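Local coordinates for protein LbaCas13a H328A (C2c2) (Lachnospiraceae bacterium NK4A179, PDB 5WLH) that binds and probably processes CRISPR guide RNA and, as a Cas13a (C2c2) effector nuclease, is expected to cut RNA matched by that guide, at residues H926-R938 and H948-T961. Numbering follows the deposited sequence.
Sequences HSYKQYVWDIYRR and HSIAEDKIAGVDIT. With nucleotides of chain B.
Y928 and V932 of helix 915-941 carry the apolar packing against 948-961. The Y928 ring meets I960 CD1 at its edge, 4.0 Å from CE2. I955 CD1 and I950 CG2 approach the same ring obliquely. Within the helix, V932 CG2 lies over one Y928 face and also touches I950 CG2. CG anti to the carbonyl carbon (chi1 -80°) turns the Y936 ring toward 948-952. It pairs with the H948 ring, planes at 18° but slid so that they barely overlap. E952 CG packs on Y936 CD2.

Among polar contacts, Y936 OH donates to I950 O at 2.4 Å, a doubtfully short distance. I950 O sits at the Y936 ring edge. Water 1 donates to both K929 O and E952 O. K929 NZ has its salt bridge with E670, which also accepts from T961 OG1.

Strands 954-955 and 958-959 form an antiparallel hairpin closed by a type I' turn from I955 to V958; helix 960-974 follows.

The helix also holds RNA. The adenine of nucleotide 25 of chain B lies over one Y931 ring face, and Y931 OH donates to its O2' at 2.6 Å. Q930 OE1 accepts from N6 almost straight (174°). D934 joins R937 and R938 in a salt-bridge network: R937 NE and NH2 both reach OD1, and R938 NE holds OD2. At Y931, an alanine would probably leave that base face uncovered and O2' without this donor.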
loop_
_atom_site.group_PDB
_atom_site.type_symbol
_atom_site.label_atom_id
_atom_site.label_comp_id
_atom_site.label_asym_id
_atom_site.label_seq_id
_atom_site.Cartn_x
_atom_site.Cartn_y
_atom_site.Cartn_z
ATOM N N HIS A 926 -10.566 10.231 -5.200
ATOM C CA HIS A 926 -10.617 9.974 -6.637
ATOM C C HIS A 926 -10.359 8.513 -6.957
ATOM O O HIS A 926 -11.022 7.931 -7.833
ATOM C CB HIS A 926 -9.578 10.810 -7.356
ATOM C CG HIS A 926 -9.799 12.275 -7.229
ATOM N ND1 HIS A 926 -8.798 13.188 -7.477
ATOM C CD2 HIS A 926 -10.896 12.991 -6.886
ATOM C CE1 HIS A 926 -9.270 14.409 -7.293
ATOM N NE2 HIS A 926 -10.535 14.319 -6.935
ATOM N N SER A 927 -9.354 7.928 -6.304
ATOM C CA SER A 927 -9.005 6.537 -6.558
ATOM C C SER A 927 -10.144 5.621 -6.143
ATOM O O SER A 927 -10.457 4.646 -6.839
ATOM C CB SER A 927 -7.711 6.177 -5.815
ATOM O OG SER A 927 -6.604 6.863 -6.386
ATOM N N TYR A 928 -10.784 5.929 -5.013
ATOM C CA TYR A 928 -11.964 5.178 -4.599
ATOM C C TYR A 928 -13.051 5.226 -5.669
ATOM O O TYR A 928 -13.622 4.194 -6.048
ATOM C CB TYR A 928 -12.484 5.745 -3.274
ATOM C CG TYR A 928 -13.836 5.195 -2.895
ATOM C CD1 TYR A 928 -13.938 3.954 -2.281
ATOM C CD2 TYR A 928 -14.997 5.903 -3.146
ATOM C CE1 TYR A 928 -15.146 3.427 -1.960
ATOM C CE2 TYR A 928 -16.240 5.381 -2.806
ATOM C CZ TYR A 928 -16.293 4.143 -2.195
ATOM O OH TYR A 928 -17.482 3.572 -1.831
ATOM N N LYS A 929 -13.374 6.430 -6.148
ATOM C CA LYS A 929 -14.492 6.556 -7.077
ATOM C C LYS A 929 -14.216 5.792 -8.368
ATOM O O LYS A 929 -15.099 5.101 -8.894
ATOM C CB LYS A 929 -14.759 8.026 -7.368
ATOM C CG LYS A 929 -15.995 8.256 -8.250
ATOM C CD LYS A 929 -16.212 9.747 -8.498
ATOM C CE LYS A 929 -17.504 9.977 -9.291
ATOM N NZ LYS A 929 -17.965 11.390 -9.218
ATOM N N GLN A 930 -12.987 5.880 -8.869
ATOM C CA GLN A 930 -12.632 5.196 -10.105
ATOM C C GLN A 930 -12.651 3.692 -9.925
ATOM O O GLN A 930 -13.059 2.966 -10.833
ATOM C CB GLN A 930 -11.251 5.638 -10.581
ATOM C CG GLN A 930 -11.011 5.348 -12.064
ATOM C CD GLN A 930 -10.532 3.948 -12.340
ATOM O OE1 GLN A 930 -9.962 3.289 -11.462
ATOM N NE2 GLN A 930 -10.711 3.491 -13.595
ATOM N N TYR A 931 -12.155 3.207 -8.780
ATOM C CA TYR A 931 -12.142 1.769 -8.518
ATOM C C TYR A 931 -13.564 1.220 -8.488
ATOM O O TYR A 931 -13.880 0.228 -9.151
ATOM C CB TYR A 931 -11.404 1.520 -7.195
ATOM C CG TYR A 931 -11.040 0.098 -6.823
ATOM C CD1 TYR A 931 -11.151 -0.964 -7.722
ATOM C CD2 TYR A 931 -10.562 -0.171 -5.545
ATOM C CE1 TYR A 931 -10.809 -2.264 -7.336
ATOM C CE2 TYR A 931 -10.218 -1.435 -5.168
ATOM C CZ TYR A 931 -10.348 -2.479 -6.049
ATOM O OH TYR A 931 -10.000 -3.736 -5.608
ATOM N N VAL A 932 -14.454 1.894 -7.770
ATOM C CA VAL A 932 -15.833 1.424 -7.706
ATOM C C VAL A 932 -16.449 1.425 -9.100
ATOM O O VAL A 932 -17.132 0.475 -9.493
ATOM C CB VAL A 932 -16.636 2.287 -6.715
ATOM C CG1 VAL A 932 -18.128 1.995 -6.822
ATOM C CG2 VAL A 932 -16.129 2.064 -5.266
ATOM N N TRP A 933 -16.216 2.490 -9.870
ATOM C CA TRP A 933 -16.730 2.529 -11.238
ATOM C C TRP A 933 -16.189 1.361 -12.053
ATOM O O TRP A 933 -16.932 0.707 -12.796
ATOM C CB TRP A 933 -16.353 3.870 -11.876
ATOM C CG TRP A 933 -16.545 3.986 -13.384
ATOM C CD1 TRP A 933 -17.670 4.435 -14.044
ATOM C CD2 TRP A 933 -15.580 3.691 -14.395
ATOM N NE1 TRP A 933 -17.454 4.423 -15.406
ATOM C CE2 TRP A 933 -16.188 3.957 -15.649
ATOM C CE3 TRP A 933 -14.267 3.213 -14.373
ATOM C CZ2 TRP A 933 -15.517 3.776 -16.855
ATOM C CZ3 TRP A 933 -13.606 3.022 -15.571
ATOM C CH2 TRP A 933 -14.234 3.307 -16.802
ATOM N N ASP A 934 -14.897 1.074 -11.907
ATOM C CA ASP A 934 -14.276 0.038 -12.720
ATOM C C ASP A 934 -14.808 -1.345 -12.361
ATOM O O ASP A 934 -14.980 -2.203 -13.236
ATOM C CB ASP A 934 -12.757 0.102 -12.548
ATOM C CG ASP A 934 -12.032 -0.781 -13.536
ATOM O OD1 ASP A 934 -12.091 -0.476 -14.747
ATOM O OD2 ASP A 934 -11.409 -1.773 -13.108
ATOM N N ILE A 935 -15.075 -1.577 -11.077
ATOM C CA ILE A 935 -15.639 -2.856 -10.652
ATOM C C ILE A 935 -17.020 -3.055 -11.253
ATOM O O ILE A 935 -17.343 -4.129 -11.774
ATOM C CB ILE A 935 -15.710 -2.942 -9.124
ATOM C CG1 ILE A 935 -14.306 -2.860 -8.502
ATOM C CG2 ILE A 935 -16.403 -4.264 -8.728
ATOM C CD1 ILE A 935 -14.337 -2.397 -7.046
ATOM N N TYR A 936 -17.875 -2.038 -11.133
ATOM C CA TYR A 936 -19.213 -2.170 -11.685
ATOM C C TYR A 936 -19.151 -2.332 -13.195
ATOM O O TYR A 936 -19.938 -3.083 -13.781
ATOM C CB TYR A 936 -20.046 -0.962 -11.290
ATOM C CG TYR A 936 -20.571 -1.078 -9.873
ATOM C CD1 TYR A 936 -21.378 -2.147 -9.495
ATOM C CD2 TYR A 936 -20.236 -0.142 -8.911
ATOM C CE1 TYR A 936 -21.847 -2.263 -8.199
ATOM C CE2 TYR A 936 -20.710 -0.250 -7.608
ATOM C CZ TYR A 936 -21.506 -1.308 -7.263
ATOM O OH TYR A 936 -21.977 -1.418 -5.978
ATOM N N ARG A 937 -18.220 -1.626 -13.836
ATOM C CA ARG A 937 -18.034 -1.764 -15.276
ATOM C C ARG A 937 -17.727 -3.209 -15.647
ATOM O O ARG A 937 -18.319 -3.766 -16.580
ATOM C CB ARG A 937 -16.899 -0.845 -15.728
ATOM C CG ARG A 937 -16.584 -0.894 -17.207
ATOM C CD ARG A 937 -15.338 -0.037 -17.496
ATOM N NE ARG A 937 -14.107 -0.611 -16.954
ATOM C CZ ARG A 937 -13.461 -1.654 -17.468
ATOM N NH1 ARG A 937 -13.924 -2.267 -18.555
ATOM N NH2 ARG A 937 -12.354 -2.101 -16.886
ATOM N N ARG A 938 -16.791 -3.830 -14.924
ATOM C CA ARG A 938 -16.388 -5.192 -15.241
ATOM C C ARG A 938 -17.442 -6.203 -14.813
ATOM O O ARG A 938 -17.690 -7.178 -15.531
ATOM C CB ARG A 938 -15.021 -5.491 -14.608
ATOM C CG ARG A 938 -13.870 -4.751 -15.317
ATOM C CD ARG A 938 -12.501 -5.095 -14.714
ATOM N NE ARG A 938 -12.261 -4.343 -13.476
ATOM C CZ ARG A 938 -12.359 -4.867 -12.258
ATOM N NH1 ARG A 938 -12.700 -6.136 -12.109
ATOM N NH2 ARG A 938 -12.123 -4.119 -11.182
ATOM N N HIS A 948 -25.539 -3.344 -5.172
ATOM C CA HIS A 948 -24.977 -1.998 -5.120
ATOM C C HIS A 948 -24.985 -1.422 -3.708
ATOM O O HIS A 948 -25.343 -0.259 -3.501
ATOM C CB HIS A 948 -25.727 -1.097 -6.094
ATOM C CG HIS A 948 -25.631 -1.546 -7.522
ATOM N ND1 HIS A 948 -24.656 -1.090 -8.385
ATOM C CD2 HIS A 948 -26.384 -2.416 -8.237
ATOM C CE1 HIS A 948 -24.816 -1.657 -9.569
ATOM N NE2 HIS A 948 -25.858 -2.466 -9.505
ATOM N N SER A 949 -24.582 -2.228 -2.719
ATOM C CA SER A 949 -24.411 -1.722 -1.358
ATOM C C SER A 949 -23.403 -0.585 -1.316
ATOM O O SER A 949 -23.500 0.308 -0.466
ATOM C CB SER A 949 -23.960 -2.848 -0.426
ATOM O OG SER A 949 -22.578 -3.144 -0.599
ATOM N N ILE A 950 -22.429 -0.612 -2.216
ATOM C CA ILE A 950 -21.444 0.444 -2.353
ATOM C C ILE A 950 -21.800 1.204 -3.629
ATOM O O ILE A 950 -21.723 0.654 -4.733
ATOM C CB ILE A 950 -20.022 -0.131 -2.373
ATOM C CG1 ILE A 950 -19.628 -0.563 -0.950
ATOM C CG2 ILE A 950 -19.026 0.880 -2.911
ATOM C CD1 ILE A 950 -18.989 -1.932 -0.839
ATOM N N ALA A 951 -22.231 2.454 -3.480
ATOM C CA ALA A 951 -22.682 3.235 -4.621
ATOM C C ALA A 951 -21.497 3.826 -5.384
ATOM O O ALA A 951 -20.405 4.021 -4.844
ATOM C CB ALA A 951 -23.612 4.356 -4.168
ATOM N N GLU A 952 -21.733 4.130 -6.663
ATOM C CA GLU A 952 -20.717 4.815 -7.455
ATOM C C GLU A 952 -20.650 6.311 -7.167
ATOM O O GLU A 952 -19.599 6.925 -7.390
ATOM C CB GLU A 952 -20.968 4.610 -8.958
ATOM C CG GLU A 952 -20.689 3.206 -9.456
ATOM C CD GLU A 952 -21.092 3.003 -10.909
ATOM O OE1 GLU A 952 -20.535 3.702 -11.778
ATOM O OE2 GLU A 952 -21.972 2.154 -11.175
ATOM N N ASP A 953 -21.737 6.907 -6.673
ATOM C CA ASP A 953 -21.865 8.350 -6.610
ATOM C C ASP A 953 -21.977 8.894 -5.194
ATOM O O ASP A 953 -22.060 10.108 -5.018
ATOM C CB ASP A 953 -23.081 8.796 -7.429
ATOM C CG ASP A 953 -24.372 8.092 -6.999
ATOM O OD1 ASP A 953 -24.312 7.155 -6.171
ATOM O OD2 ASP A 953 -25.456 8.479 -7.492
ATOM N N LYS A 954 -21.985 8.039 -4.187
ATOM C CA LYS A 954 -22.150 8.484 -2.813
ATOM C C LYS A 954 -21.227 7.692 -1.905
ATOM O O LYS A 954 -20.840 6.564 -2.214
ATOM C CB LYS A 954 -23.594 8.319 -2.332
ATOM C CG LYS A 954 -24.557 9.277 -3.013
ATOM C CD LYS A 954 -26.000 8.896 -2.723
ATOM C CE LYS A 954 -26.752 10.063 -2.116
ATOM N NZ LYS A 954 -27.182 11.022 -3.165
ATOM N N ILE A 955 -20.892 8.300 -0.776
ATOM C CA ILE A 955 -20.094 7.666 0.261
ATOM C C ILE A 955 -20.696 8.072 1.595
ATOM O O ILE A 955 -20.954 9.258 1.827
ATOM C CB ILE A 955 -18.604 8.066 0.159
ATOM C CG1 ILE A 955 -17.783 7.423 1.280
ATOM C CG2 ILE A 955 -18.419 9.582 0.135
ATOM C CD1 ILE A 955 -17.298 6.039 0.933
ATOM N N ALA A 956 -20.973 7.088 2.449
ATOM C CA ALA A 956 -21.514 7.360 3.779
ATOM C C ALA A 956 -22.743 8.265 3.698
ATOM O O ALA A 956 -22.942 9.155 4.530
ATOM C CB ALA A 956 -20.441 7.972 4.684
ATOM N N GLY A 957 -23.547 8.069 2.647
ATOM C CA GLY A 957 -24.790 8.784 2.460
ATOM C C GLY A 957 -24.710 10.101 1.713
ATOM O O GLY A 957 -25.760 10.701 1.441
ATOM N N VAL A 958 -23.517 10.586 1.370
ATOM C CA VAL A 958 -23.397 11.900 0.757
ATOM C C VAL A 958 -22.737 11.773 -0.604
ATOM O O VAL A 958 -21.972 10.839 -0.867
ATOM C CB VAL A 958 -22.625 12.889 1.656
ATOM C CG1 VAL A 958 -23.335 13.045 3.002
ATOM C CG2 VAL A 958 -21.210 12.424 1.861
ATOM N N ASP A 959 -23.040 12.733 -1.473
ATOM C CA ASP A 959 -22.560 12.693 -2.847
ATOM C C ASP A 959 -21.045 12.833 -2.867
ATOM O O ASP A 959 -20.502 13.757 -2.255
ATOM C CB ASP A 959 -23.162 13.827 -3.679
ATOM C CG ASP A 959 -24.617 13.603 -4.032
ATOM O OD1 ASP A 959 -25.180 12.548 -3.665
ATOM O OD2 ASP A 959 -25.188 14.504 -4.689
ATOM N N ILE A 960 -20.370 11.930 -3.586
ATOM C CA ILE A 960 -18.918 12.029 -3.702
ATOM C C ILE A 960 -18.513 13.359 -4.322
ATOM O O ILE A 960 -17.483 13.938 -3.952
ATOM C CB ILE A 960 -18.360 10.841 -4.500
ATOM C CG1 ILE A 960 -18.461 9.565 -3.663
ATOM C CG2 ILE A 960 -16.881 11.110 -4.912
ATOM C CD1 ILE A 960 -18.329 8.289 -4.474
ATOM N N THR A 961 -19.313 13.869 -5.271
ATOM C CA THR A 961 -19.009 15.167 -5.879
ATOM C C THR A 961 -19.000 16.283 -4.837
ATOM O O THR A 961 -18.201 17.216 -4.930
ATOM C CB THR A 961 -20.006 15.477 -7.005
ATOM O OG1 THR A 961 -19.943 14.439 -7.992
ATOM C CG2 THR A 961 -19.676 16.813 -7.685
ATOM P P A B 25 -5.904 -8.468 -10.541
ATOM O OP1 A B 25 -7.087 -8.570 -11.447
ATOM O OP2 A B 25 -4.551 -8.764 -11.063
ATOM O "O5'" A B 25 -5.905 -6.998 -9.948
ATOM C "C5'" A B 25 -5.019 -6.615 -8.905
ATOM C "C4'" A B 25 -5.736 -5.799 -7.865
ATOM O "O4'" A B 25 -6.025 -4.472 -8.385
ATOM C "C3'" A B 25 -7.075 -6.375 -7.395
ATOM O "O3'" A B 25 -7.212 -6.126 -6.002
ATOM C "C2'" A B 25 -8.096 -5.510 -8.118
ATOM O "O2'" A B 25 -9.351 -5.431 -7.470
ATOM C "C1'" A B 25 -7.382 -4.168 -8.123
ATOM N N9 A B 25 -7.905 -3.231 -9.109
ATOM C C8 A B 25 -8.465 -3.526 -10.328
ATOM N N7 A B 25 -8.907 -2.467 -10.965
ATOM C C5 A B 25 -8.621 -1.423 -10.097
ATOM C C6 A B 25 -8.838 -0.044 -10.189
ATOM N N6 A B 25 -9.419 0.519 -11.251
ATOM N N1 A B 25 -8.457 0.729 -9.152
ATOM C C2 A B 25 -7.878 0.160 -8.088
ATOM N N3 A B 25 -7.625 -1.135 -7.892
ATOM C C4 A B 25 -8.021 -1.874 -8.944
HETATM O O HOH W 1 -17.844 5.406 -8.924
HETATM O O HOH W 2 -19.410 1.429 -13.922
#